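Local coordinates for penicillin binding protein 2X (Streptococcus thermophilus, PDB 5U47) that probably acts as a transpeptidase that cross-links adjacent glycan strands of septal peptidoglycan and is inactivated by beta-lactams that acylate its active-site serine, at residues 27-32 and 186-191; 212-217 and 443-448; 314-319 and 342-347; 330-335 and 355-360. The protein carries 1 engineered substitution. All coordinates share one frame; numbering follows the deposited sequence.

Contact 1: residues 27-32 and 186-191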
loop_
_atom_site.group_PDB
_atom_site.type_symbol
_atom_site.label_atom_id
_atom_site.label_comp_id
_atom_site.label_asym_id
_atom_site.label_seq_id
_atom_site.Cartn_x
_atom_site.Cartn_y
_atom_site.Cartn_z
ATOM N N ILE A 27 28.579 16.012 3.005
ATOM C CA ILE A 27 27.473 15.350 3.665
ATOM C C ILE A 27 27.821 13.888 3.965
ATOM O O ILE A 27 28.494 13.218 3.172
ATOM C CB ILE A 27 26.199 15.410 2.782
ATOM C CG1 ILE A 27 25.741 16.865 2.605
ATOM C CG2 ILE A 27 25.065 14.567 3.380
ATOM C CD1 ILE A 27 24.660 17.046 1.556
ATOM N N VAL A 28 27.394 13.431 5.141
ATOM C CA VAL A 28 27.533 12.039 5.561
ATOM C C VAL A 28 26.089 11.545 5.693
ATOM O O VAL A 28 25.331 12.010 6.549
ATOM C CB VAL A 28 28.315 11.896 6.888
ATOM C CG1 VAL A 28 28.383 10.445 7.338
ATOM C CG2 VAL A 28 29.723 12.430 6.727
ATOM N N ALA A 29 25.686 10.659 4.795
ATOM C CA ALA A 29 24.333 10.151 4.797
ATOM C C ALA A 29 24.053 9.377 6.068
ATOM O O ALA A 29 24.882 8.609 6.532
ATOM C CB ALA A 29 24.100 9.254 3.587
ATOM N N ALA A 30 22.893 9.613 6.641
ATOM C CA ALA A 30 22.461 8.884 7.817
ATOM C C ALA A 30 22.044 7.465 7.412
ATOM O O ALA A 30 21.722 7.200 6.244
ATOM C CB ALA A 30 21.277 9.598 8.456
ATOM N N LYS A 31 22.068 6.556 8.378
ATOM C CA LYS A 31 21.575 5.229 8.154
ATOM C C LYS A 31 20.056 5.332 7.876
ATOM O O LYS A 31 19.309 5.965 8.628
ATOM C CB LYS A 31 21.795 4.365 9.382
ATOM C CG LYS A 31 21.155 2.994 9.269
ATOM C CD LYS A 31 21.250 2.202 10.539
ATOM C CE LYS A 31 20.586 0.852 10.342
ATOM N NZ LYS A 31 20.531 0.086 11.616
ATOM N N ARG A 32 19.620 4.710 6.795
ATOM C CA ARG A 32 18.222 4.688 6.435
ATOM C C ARG A 32 17.503 3.679 7.323
ATOM O O ARG A 32 18.031 2.598 7.611
ATOM C CB ARG A 32 18.080 4.299 4.964
ATOM C CG ARG A 32 16.668 4.361 4.408
ATOM C CD ARG A 32 16.696 4.087 2.908
ATOM N NE ARG A 32 15.378 4.173 2.287
ATOM C CZ ARG A 32 14.774 5.311 1.956
ATOM N NH1 ARG A 32 15.346 6.495 2.212
ATOM N NH2 ARG A 32 13.583 5.280 1.395
ATOM N N GLY A 186 17.294 9.602 7.634
ATOM C CA GLY A 186 17.707 10.250 8.862
ATOM C C GLY A 186 18.137 11.683 8.591
ATOM O O GLY A 186 17.930 12.217 7.503
ATOM N N THR A 187 18.729 12.307 9.592
ATOM C CA THR A 187 19.256 13.643 9.440
ATOM C C THR A 187 20.709 13.442 9.099
ATOM O O THR A 187 21.461 12.792 9.836
ATOM C CB THR A 187 19.077 14.464 10.729
ATOM O OG1 THR A 187 17.678 14.503 11.044
ATOM C CG2 THR A 187 19.621 15.902 10.567
ATOM N N ASP A 188 21.108 13.988 7.967
ATOM C CA ASP A 188 22.475 13.843 7.523
ATOM C C ASP A 188 23.520 14.420 8.480
ATOM O O ASP A 188 23.255 15.343 9.247
ATOM C CB ASP A 188 22.649 14.478 6.154
ATOM C CG ASP A 188 21.953 13.701 5.057
ATOM O OD1 ASP A 188 21.682 12.474 5.227
ATOM O OD2 ASP A 188 21.688 14.317 4.004
ATOM N N GLY A 189 24.696 13.797 8.441
ATOM C CA GLY A 189 25.848 14.206 9.213
ATOM C C GLY A 189 26.723 15.080 8.340
ATOM O O GLY A 189 26.339 15.441 7.233
ATOM N N GLU A 190 27.918 15.385 8.820
ATOM C CA GLU A 190 28.809 16.264 8.107
ATOM C C GLU A 190 30.231 15.841 8.430
ATOM O O GLU A 190 30.505 15.391 9.544
ATOM C CB GLU A 190 28.565 17.695 8.602
ATOM C CG GLU A 190 28.822 18.790 7.589
ATOM C CD GLU A 190 27.702 18.939 6.565
ATOM O OE1 GLU A 190 27.974 19.427 5.446
ATOM O OE2 GLU A 190 26.547 18.588 6.868
ATOM N N ALA A 191 31.127 15.955 7.459
ATOM C CA ALA A 191 32.524 15.631 7.691
ATOM C C ALA A 191 33.441 16.483 6.835
ATOM O O ALA A 191 33.032 17.054 5.817
ATOM C CB ALA A 191 32.782 14.162 7.414
HETATM O O HOH W 1 19.152 8.137 5.541
#
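Ile-27 lays its CG2 methyl obliquely across the carboxylate of Asp-188, with CG2 3.4 Å from OD2. CG2 stands anti to the backbone N, with CG1 beside that N (chi1 -64°). Its backbone faces Glu-190 as an antiparallel non-hydrogen-bonded pair. Val-28 follows as the hydrogen-bonded pair of the two strands, closing a small ring with Gly-189: Val-28 N gives to Gly-189 O at 3.1 Å, and Gly-189 N to Val-28 O at 2.7 Å. On the sheet face opposite to Ile-27, Val-28 CG2 meets the methyl CB of Ala-191 at 3.6 Å. Beyond Val-28 the strand pairing stops, and side chain and solvent take over. Ala-30 N reaches Asp-188 OD1 in a weak bond of 3.4 Å, while its CB lies 3.7 Å from the CA of Gly-186, which has no side chain to hold it off. A water that donates to Ala-30 O and accepts from Gly-186 N links the two backbones. Arg-32 turns away to a salt bridge with Glu-177. Strand 189-192 is the middle of a three-stranded antiparallel sheet, between 26-28 and 207-210, and strand 168-172 packs against Ala-29 and Arg-32.

Contact 2: residues 212-217 and 443-448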
loop_
_atom_site.group_PDB
_atom_site.type_symbol
_atom_site.label_atom_id
_atom_site.label_comp_id
_atom_site.label_asym_id
_atom_site.label_seq_id
_atom_site.Cartn_x
_atom_site.Cartn_y
_atom_site.Cartn_z
ATOM N N ALA A 212 25.465 11.886 12.036
ATOM C CA ALA A 212 24.173 11.699 11.399
ATOM C C ALA A 212 23.189 11.115 12.425
ATOM O O ALA A 212 23.609 10.519 13.405
ATOM C CB ALA A 212 24.315 10.774 10.205
ATOM N N ILE A 213 21.896 11.323 12.219
ATOM C CA ILE A 213 20.852 10.763 13.101
ATOM C C ILE A 213 20.072 9.730 12.272
ATOM O O ILE A 213 19.528 10.070 11.236
ATOM C CB ILE A 213 19.899 11.855 13.618
ATOM C CG1 ILE A 213 20.680 12.897 14.440
ATOM C CG2 ILE A 213 18.780 11.248 14.471
ATOM C CD1 ILE A 213 19.865 14.140 14.749
ATOM N N ASP A 214 20.045 8.483 12.725
ATOM C CA ASP A 214 19.391 7.399 11.982
ATOM C C ASP A 214 17.933 7.693 11.625
ATOM O O ASP A 214 17.228 8.368 12.357
ATOM C CB ASP A 214 19.400 6.100 12.796
ATOM C CG ASP A 214 20.800 5.527 13.017
ATOM O OD1 ASP A 214 21.795 6.031 12.458
ATOM O OD2 ASP A 214 20.881 4.527 13.749
ATOM N N GLY A 215 17.490 7.152 10.498
ATOM C CA GLY A 215 16.111 7.275 10.097
ATOM C C GLY A 215 15.245 6.426 11.019
ATOM O O GLY A 215 15.746 5.619 11.786
ATOM N N LYS A 216 13.939 6.638 10.958
ATOM C CA LYS A 216 13.014 5.874 11.779
ATOM C C LYS A 216 12.729 4.539 11.115
ATOM O O LYS A 216 12.811 4.404 9.897
ATOM C CB LYS A 216 11.739 6.676 12.003
ATOM C CG LYS A 216 11.987 7.916 12.867
ATOM C CD LYS A 216 10.773 8.794 12.971
ATOM C CE LYS A 216 11.039 10.014 13.851
ATOM N NZ LYS A 216 9.826 10.899 13.931
ATOM N N ASN A 217 12.474 3.530 11.921
ATOM C CA ASN A 217 12.118 2.227 11.367
ATOM C C ASN A 217 10.599 2.164 11.127
ATOM O O ASN A 217 9.800 2.770 11.871
ATOM C CB ASN A 217 12.556 1.100 12.304
ATOM C CG ASN A 217 14.062 1.004 12.451
ATOM O OD1 ASN A 217 14.829 1.354 11.558
ATOM N ND2 ASN A 217 14.484 0.525 13.597
ATOM N N ASP A 443 11.383 5.250 16.604
ATOM C CA ASP A 443 12.609 6.007 16.703
ATOM C C ASP A 443 13.454 5.207 17.693
ATOM O O ASP A 443 13.257 5.303 18.916
ATOM C CB ASP A 443 12.367 7.444 17.175
ATOM C CG ASP A 443 13.672 8.246 17.287
ATOM O OD1 ASP A 443 14.709 7.662 17.661
ATOM O OD2 ASP A 443 13.670 9.465 17.014
ATOM N N THR A 444 14.372 4.401 17.160
ATOM C CA THR A 444 15.239 3.545 17.986
ATOM C C THR A 444 16.315 4.302 18.730
ATOM O O THR A 444 16.872 3.775 19.680
ATOM C CB THR A 444 15.924 2.436 17.163
ATOM O OG1 THR A 444 16.646 3.027 16.084
ATOM C CG2 THR A 444 14.896 1.481 16.623
ATOM N N ASN A 445 16.625 5.515 18.285
ATOM C CA ASN A 445 17.615 6.337 18.955
ATOM C C ASN A 445 17.005 6.803 20.279
ATOM O O ASN A 445 17.635 6.721 21.328
ATOM C CB ASN A 445 17.983 7.581 18.116
ATOM C CG ASN A 445 18.317 7.254 16.660
ATOM O OD1 ASN A 445 17.664 7.771 15.723
ATOM N ND2 ASN A 445 19.304 6.370 16.453
ATOM N N LYS A 446 15.748 7.262 20.224
ATOM C CA LYS A 446 15.064 7.797 21.402
ATOM C C LYS A 446 14.285 6.790 22.210
ATOM O O LYS A 446 13.934 7.058 23.357
ATOM C CB LYS A 446 14.130 8.931 20.985
ATOM C CG LYS A 446 14.831 10.112 20.336
ATOM C CD LYS A 446 15.914 10.676 21.236
ATOM C CE LYS A 446 16.512 11.947 20.677
ATOM N NZ LYS A 446 17.701 12.310 21.495
ATOM N N GLY A 447 14.009 5.635 21.625
ATOM C CA GLY A 447 13.234 4.630 22.307
ATOM C C GLY A 447 11.758 4.994 22.367
ATOM O O GLY A 447 11.077 4.693 23.353
ATOM N N THR A 448 11.264 5.650 21.327
ATOM C CA THR A 448 9.850 5.991 21.262
ATOM C C THR A 448 9.205 5.414 20.002
ATOM O O THR A 448 9.871 5.138 19.004
ATOM C CB THR A 448 9.615 7.511 21.320
ATOM O OG1 THR A 448 10.283 8.143 20.231
ATOM C CG2 THR A 448 10.130 8.085 22.607
HETATM O O HOH W 2 15.438 5.900 14.716
#
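Asp-214 and Asn-445 meet obliquely, with carboxylate and amide planes 59° apart and Asp-214 OD2 3.6 Å from Asn-445 ND2. The other end of that amide faces an acceptor, since Asn-445 OD1 stands 3.4 Å from Asp-214 O. A water satisfies Asn-445 OD1 instead: it donates to that oxygen at 3.1 Å and to Gly-215 O at 3.0 Å, and accepts weakly from Thr-444 N. No direct hydrogen bond joins the two segments, so solvent supplies the polar link. At the other end, the Asn-217 amide and the Thr-444 side chain cross at about a right angle, with ND2 3.2 Å from the CG2 methyl; Asn-217 OD1 is engaged by Thr-34 N. Lys-216, extended beyond CG, runs past Asp-443 without a salt bridge: its NZ remains 5.1 Å from OD2, where any attraction is probably mild.

The 443-448 side is shaped by its turn. Asp-443 has CG anti to its N (chi1 180°), a posture that sends OD1 back over the loop to accept from Lys-446 N at 2.8 Å, from above the carboxylate plane; this is an Asx motif. Gly-447, at positive phi, and Thr-448 both face Asp-443, giving a G1 beta bulge where the hairpin closes. The facing segment is held by backbone bonds of Asn-217 with Ala-442 and Gly-215 with Lys-31. Strands 438-443 and 448-451 form the hairpin, and strand 217-220 pairs antiparallel with 438-443 while lying parallel to 35-36, so the connection out of 207-210 rests against the hairpin tip.

Contact 3: residues 314-319 and 342-347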
loop_
_atom_site.group_PDB
_atom_site.type_symbol
_atom_site.label_atom_id
_atom_site.label_comp_id
_atom_site.label_asym_id
_atom_site.label_seq_id
_atom_site.Cartn_x
_atom_site.Cartn_y
_atom_site.Cartn_z
ATOM N N ASN A 314 -37.305 -12.673 -2.912
ATOM C CA ASN A 314 -38.182 -13.629 -3.577
ATOM C C ASN A 314 -38.844 -13.145 -4.857
ATOM O O ASN A 314 -39.250 -13.972 -5.677
ATOM C CB ASN A 314 -39.272 -14.041 -2.589
ATOM C CG ASN A 314 -38.697 -14.511 -1.268
ATOM O OD1 ASN A 314 -37.581 -15.025 -1.222
ATOM N ND2 ASN A 314 -39.449 -14.324 -0.186
ATOM N N ALA A 315 -38.985 -11.828 -5.027
ATOM C CA ALA A 315 -39.600 -11.292 -6.243
ATOM C C ALA A 315 -38.822 -11.814 -7.438
ATOM O O ALA A 315 -37.597 -12.006 -7.357
ATOM C CB ALA A 315 -39.606 -9.772 -6.229
ATOM N N THR A 316 -39.514 -12.072 -8.539
ATOM C CA THR A 316 -38.850 -12.623 -9.701
ATOM C C THR A 316 -38.840 -11.686 -10.882
ATOM O O THR A 316 -39.535 -10.678 -10.899
ATOM C CB THR A 316 -39.471 -13.972 -10.103
ATOM O OG1 THR A 316 -40.843 -13.782 -10.459
ATOM C CG2 THR A 316 -39.363 -14.971 -8.945
ATOM N N TYR A 317 -38.023 -12.034 -11.870
ATOM C CA TYR A 317 -37.893 -11.253 -13.095
ATOM C C TYR A 317 -37.359 -12.172 -14.186
ATOM O O TYR A 317 -36.906 -13.282 -13.902
ATOM C CB TYR A 317 -36.933 -10.066 -12.882
ATOM C CG TYR A 317 -35.484 -10.487 -12.719
ATOM C CD1 TYR A 317 -34.983 -10.870 -11.482
ATOM C CD2 TYR A 317 -34.624 -10.517 -13.813
ATOM C CE1 TYR A 317 -33.670 -11.268 -11.338
ATOM C CE2 TYR A 317 -33.305 -10.912 -13.678
ATOM C CZ TYR A 317 -32.837 -11.294 -12.447
ATOM O OH TYR A 317 -31.520 -11.689 -12.318
ATOM N N SER A 318 -37.401 -11.702 -15.428
ATOM C CA SER A 318 -36.881 -12.462 -16.551
ATOM C C SER A 318 -35.705 -11.717 -17.184
ATOM O O SER A 318 -35.758 -10.504 -17.364
ATOM C CB SER A 318 -37.969 -12.680 -17.600
ATOM O OG SER A 318 -37.446 -13.425 -18.678
ATOM N N ASN A 319 -34.649 -12.454 -17.530
ATOM C CA ASN A 319 -33.489 -11.869 -18.204
ATOM C C ASN A 319 -33.537 -12.155 -19.708
ATOM O O ASN A 319 -32.574 -11.867 -20.422
ATOM C CB ASN A 319 -32.186 -12.427 -17.610
ATOM C CG ASN A 319 -32.018 -13.924 -17.840
ATOM O OD1 ASN A 319 -32.905 -14.593 -18.382
ATOM N ND2 ASN A 319 -30.870 -14.458 -17.429
ATOM N N GLY A 342 -33.088 -17.621 -21.920
ATOM C CA GLY A 342 -33.558 -16.729 -20.862
ATOM C C GLY A 342 -34.188 -17.559 -19.762
ATOM O O GLY A 342 -34.470 -18.737 -19.967
ATOM N N ARG A 343 -34.400 -16.957 -18.594
ATOM C CA ARG A 343 -35.008 -17.672 -17.470
ATOM C C ARG A 343 -35.526 -16.715 -16.389
ATOM O O ARG A 343 -35.042 -15.583 -16.249
ATOM C CB ARG A 343 -34.004 -18.679 -16.885
ATOM C CG ARG A 343 -34.438 -19.394 -15.603
ATOM C CD ARG A 343 -33.494 -20.529 -15.222
ATOM N NE ARG A 343 -32.080 -20.137 -15.282
ATOM C CZ ARG A 343 -31.061 -20.917 -14.920
ATOM N NH1 ARG A 343 -31.271 -22.131 -14.415
ATOM N NH2 ARG A 343 -29.816 -20.460 -15.035
ATOM N N THR A 344 -36.522 -17.190 -15.644
ATOM C CA THR A 344 -37.127 -16.440 -14.556
ATOM C C THR A 344 -36.372 -16.788 -13.281
ATOM O O THR A 344 -36.155 -17.963 -12.985
ATOM C CB THR A 344 -38.624 -16.767 -14.415
ATOM O OG1 THR A 344 -39.282 -16.467 -15.646
ATOM C CG2 THR A 344 -39.270 -15.953 -13.300
ATOM N N MET A 345 -35.957 -15.758 -12.544
ATOM C CA MET A 345 -35.191 -15.933 -11.317
ATOM C C MET A 345 -35.613 -15.022 -10.196
ATOM O O MET A 345 -36.137 -13.939 -10.408
ATOM C CB MET A 345 -33.720 -15.592 -11.565
ATOM C CG MET A 345 -32.925 -16.603 -12.351
ATOM S SD MET A 345 -31.268 -15.965 -12.664
ATOM C CE MET A 345 -31.620 -14.718 -13.904
ATOM N N SER A 346 -35.325 -15.489 -8.994
ATOM C CA SER A 346 -35.468 -14.715 -7.772
ATOM C C SER A 346 -34.350 -13.653 -7.832
ATOM O O SER A 346 -33.380 -13.847 -8.561
ATOM C CB SER A 346 -35.229 -15.667 -6.600
ATOM O OG SER A 346 -35.189 -15.024 -5.365
ATOM N N PHE A 347 -34.470 -12.533 -7.117
ATOM C CA PHE A 347 -33.377 -11.543 -7.116
ATOM C C PHE A 347 -32.145 -12.095 -6.411
ATOM O O PHE A 347 -31.011 -11.754 -6.772
ATOM C CB PHE A 347 -33.793 -10.197 -6.514
ATOM C CG PHE A 347 -34.610 -9.350 -7.449
ATOM C CD1 PHE A 347 -33.987 -8.605 -8.446
ATOM C CD2 PHE A 347 -35.990 -9.301 -7.346
ATOM C CE1 PHE A 347 -34.725 -7.822 -9.319
ATOM C CE2 PHE A 347 -36.739 -8.523 -8.223
ATOM C CZ PHE A 347 -36.105 -7.783 -9.211
HETATM O O HOH W 3 -37.925 -16.119 -18.748
#
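Backbone bonds between Tyr-317 and Met-345 hold the centre of this pairing: Met-345 N gives to Tyr-317 O at 3.0 Å, and Tyr-317 N to Met-345 O at 3.1 Å. Around this hydrogen-bonded pair stand two non-hydrogen-bonded ones, Thr-316 with Ser-346 and Ser-318 with Thr-344. A side chain extends the pattern at one end, where Asn-319 OD1 accepts from Arg-343 N at 2.8 Å (154° at the hydrogen). Strands 316-318 and 344-346 thus make a two-stranded antiparallel sheet within the transpeptidase domain, the second leading straight into helix 347-352.

Aromatic and apolar contacts gather on the Tyr-317 side of the sheet. Its ring forms an offset stack with that of Phe-347, centroids 5.0 Å apart and planes at 30°, CD1 lying over a Phe-347 face near the rim. At the edge of the Phe-347 ring, in its plane, sits Ala-315 CB. Met-345, bent at its last torsion (chi3 -73°), brings CE to 3.4 Å from Tyr-317 OH and 3.6 Å from Asn-319 ND2.

On the Thr-344 face, Thr-316 CB meets Thr-344 CG2 at 3.8 Å, and a water binds Ser-318 OG and, weakly, Thr-344 OG1. Tyr-317 OH is hydrogen-bonded to Ser-355 OG, and Asn-319 ND2 to Asp-332 OD2.

Contact 4: residues 330-335 and 355-360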
loop_
_atom_site.group_PDB
_atom_site.type_symbol
_atom_site.label_atom_id
_atom_site.label_comp_id
_atom_site.label_asym_id
_atom_site.label_seq_id
_atom_site.Cartn_x
_atom_site.Cartn_y
_atom_site.Cartn_z
ATOM N N ILE A 330 -28.638 -3.975 -22.143
ATOM C CA ILE A 330 -27.945 -4.732 -21.096
ATOM C C ILE A 330 -28.464 -6.169 -21.086
ATOM O O ILE A 330 -29.665 -6.398 -21.063
ATOM C CB ILE A 330 -28.129 -4.068 -19.712
ATOM C CG1 ILE A 330 -27.455 -2.690 -19.709
ATOM C CG2 ILE A 330 -27.570 -4.958 -18.600
ATOM C CD1 ILE A 330 -27.722 -1.845 -18.476
ATOM N N ASN A 331 -27.546 -7.129 -21.092
ATOM C CA ASN A 331 -27.886 -8.549 -21.105
ATOM C C ASN A 331 -27.027 -9.352 -20.135
ATOM O O ASN A 331 -25.956 -8.909 -19.721
ATOM C CB ASN A 331 -27.711 -9.091 -22.522
ATOM C CG ASN A 331 -28.779 -8.590 -23.476
ATOM O OD1 ASN A 331 -29.948 -8.986 -23.399
ATOM N ND2 ASN A 331 -28.376 -7.746 -24.412
ATOM N N ASP A 332 -27.509 -10.538 -19.767
ATOM C CA ASP A 332 -26.761 -11.423 -18.874
ATOM C C ASP A 332 -25.698 -12.215 -19.637
ATOM O O ASP A 332 -25.784 -12.386 -20.858
ATOM C CB ASP A 332 -27.705 -12.343 -18.091
ATOM C CG ASP A 332 -28.468 -11.599 -16.990
ATOM O OD1 ASP A 332 -28.189 -10.398 -16.772
ATOM O OD2 ASP A 332 -29.330 -12.214 -16.323
ATOM N N TRP A 333 -24.695 -12.689 -18.902
ATOM C CA TRP A 333 -23.570 -13.427 -19.494
ATOM C C TRP A 333 -23.987 -14.660 -20.300
ATOM O O TRP A 333 -23.459 -14.904 -21.380
ATOM C CB TRP A 333 -22.523 -13.809 -18.416
ATOM C CG TRP A 333 -23.023 -14.708 -17.306
ATOM C CD1 TRP A 333 -23.502 -14.317 -16.085
ATOM C CD2 TRP A 333 -23.068 -16.146 -17.307
ATOM N NE1 TRP A 333 -23.851 -15.416 -15.336
ATOM C CE2 TRP A 333 -23.593 -16.550 -16.058
ATOM C CE3 TRP A 333 -22.714 -17.129 -18.239
ATOM C CZ2 TRP A 333 -23.777 -17.896 -15.720
ATOM C CZ3 TRP A 333 -22.900 -18.472 -17.904
ATOM C CH2 TRP A 333 -23.431 -18.838 -16.654
ATOM N N SER A 334 -24.940 -15.422 -19.781
ATOM C CA SER A 334 -25.392 -16.634 -20.449
ATOM C C SER A 334 -26.133 -16.335 -21.766
ATOM O O SER A 334 -26.077 -17.135 -22.701
ATOM C CB SER A 334 -26.270 -17.445 -19.507
ATOM O OG SER A 334 -27.343 -16.658 -19.035
ATOM N N ILE A 335 -26.818 -15.192 -21.825
ATOM C CA ILE A 335 -27.518 -14.755 -23.040
ATOM C C ILE A 335 -26.498 -14.311 -24.090
ATOM O O ILE A 335 -26.622 -14.657 -25.261
ATOM C CB ILE A 335 -28.556 -13.632 -22.747
ATOM C CG1 ILE A 335 -29.880 -14.235 -22.247
ATOM C CG2 ILE A 335 -28.862 -12.808 -23.999
ATOM C CD1 ILE A 335 -29.774 -15.042 -20.971
ATOM N N SER A 355 -26.363 -11.846 -12.478
ATOM C CA SER A 355 -27.220 -11.301 -13.521
ATOM C C SER A 355 -27.147 -9.776 -13.577
ATOM O O SER A 355 -27.592 -9.106 -12.649
ATOM C CB SER A 355 -28.673 -11.723 -13.278
ATOM O OG SER A 355 -29.567 -11.082 -14.185
ATOM N N ASN A 356 -26.580 -9.240 -14.660
ATOM C CA ASN A 356 -26.530 -7.784 -14.881
ATOM C C ASN A 356 -27.935 -7.173 -14.953
ATOM O O ASN A 356 -28.156 -6.047 -14.494
ATOM C CB ASN A 356 -25.816 -7.439 -16.189
ATOM C CG ASN A 356 -24.328 -7.636 -16.125
ATOM O OD1 ASN A 356 -23.737 -7.836 -15.061
ATOM N ND2 ASN A 356 -23.702 -7.545 -17.275
ATOM N N VAL A 357 -28.870 -7.911 -15.546
ATOM C CA VAL A 357 -30.257 -7.461 -15.685
ATOM C C VAL A 357 -30.914 -7.303 -14.316
ATOM O O VAL A 357 -31.528 -6.267 -14.024
ATOM C CB VAL A 357 -31.076 -8.439 -16.558
ATOM C CG1 VAL A 357 -32.548 -8.076 -16.551
ATOM C CG2 VAL A 357 -30.535 -8.474 -17.988
ATOM N N GLY A 358 -30.775 -8.327 -13.480
ATOM C CA GLY A 358 -31.345 -8.309 -12.141
ATOM C C GLY A 358 -30.786 -7.163 -11.320
ATOM O O GLY A 358 -31.519 -6.480 -10.602
ATOM N N MET A 359 -29.489 -6.924 -11.448
ATOM C CA MET A 359 -28.857 -5.846 -10.681
ATOM C C MET A 359 -29.274 -4.483 -11.237
ATOM O O MET A 359 -29.582 -3.571 -10.483
ATOM C CB MET A 359 -27.341 -6.020 -10.641
ATOM C CG MET A 359 -26.853 -7.268 -9.910
ATOM S SD MET A 359 -27.636 -7.700 -8.334
ATOM C CE MET A 359 -29.004 -8.736 -8.809
ATOM N N THR A 360 -29.325 -4.360 -12.556
ATOM C CA THR A 360 -29.782 -3.115 -13.163
ATOM C C THR A 360 -31.222 -2.804 -12.708
ATOM O O THR A 360 -31.538 -1.664 -12.410
ATOM C CB THR A 360 -29.689 -3.186 -14.679
ATOM O OG1 THR A 360 -28.327 -3.430 -15.043
ATOM C CG2 THR A 360 -30.177 -1.882 -15.316
HETATM O O HOH W 4 -24.752 -11.121 -16.322
#
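The backbones come closest where two helix starts meet, the CA atoms of the N-cap residues Asp-332 and Ser-355 lying 5.4 Å apart. Ser-354 and Asn-356 fit the first and last positions of the SxN motif of penicillin-binding transpeptidases, with Ser-355 between them, a reading consistent with the bond from Lys-298 NZ, the lysine of a probable SxxK motif, to Asn-356 OD1.

Asp-332 makes no capping bond to its own helix but serves the neighbouring one. Its OD1 accepts from Val-357 N at 2.9 Å and 174°, through the syn lone pair, and a carboxylate so placed at a helix start would probably be favoured in its charged form. Its OD2 takes a bond from Ser-355 OG, whose modelled length of 2.4 Å is doubtful. That hydroxyl is anti to its backbone N (chi1 173°), turned so that it also receives Gly-358 N at 3.1 Å, a capping bond. Asn-356 N instead meets a water shared with Trp-333 N, a bridge between the two helix starts.

Methyl groups pack against oxygens as well. Val-357 CG2 rests 3.3 Å from Asp-332 OD1, and Ile-330 and Thr-360 reach toward each other tip to tip, with CD1 3.8 Å from OG1. Thr-360 OG1 in turn gives its proton to Asn-356 O at 2.7 Å, entering from the opposite face of that carbonyl's plane to Thr-360 N.

Contact 4 is the buried member of the set and contact 3 partly buried, whereas contacts 1 and 2 lie at the surface, on the other side of the chain's centre. The four fall into two pairs. Contacts 1 and 2 touch through backbone bonds, Thr-187 with Ile-213 and Lys-31 with Gly-215; contacts 3 and 4, centres 11 Å apart, join through side chains, and their segments alternate along the chain. Contacts 1 and 3 both rest on short antiparallel pairing, but only contact 3 adds an aromatic stack. Water replaces direct bonds in contact 2, while contact 4 grips the start of helix 356-366 with a carboxylate and a hydroxyl.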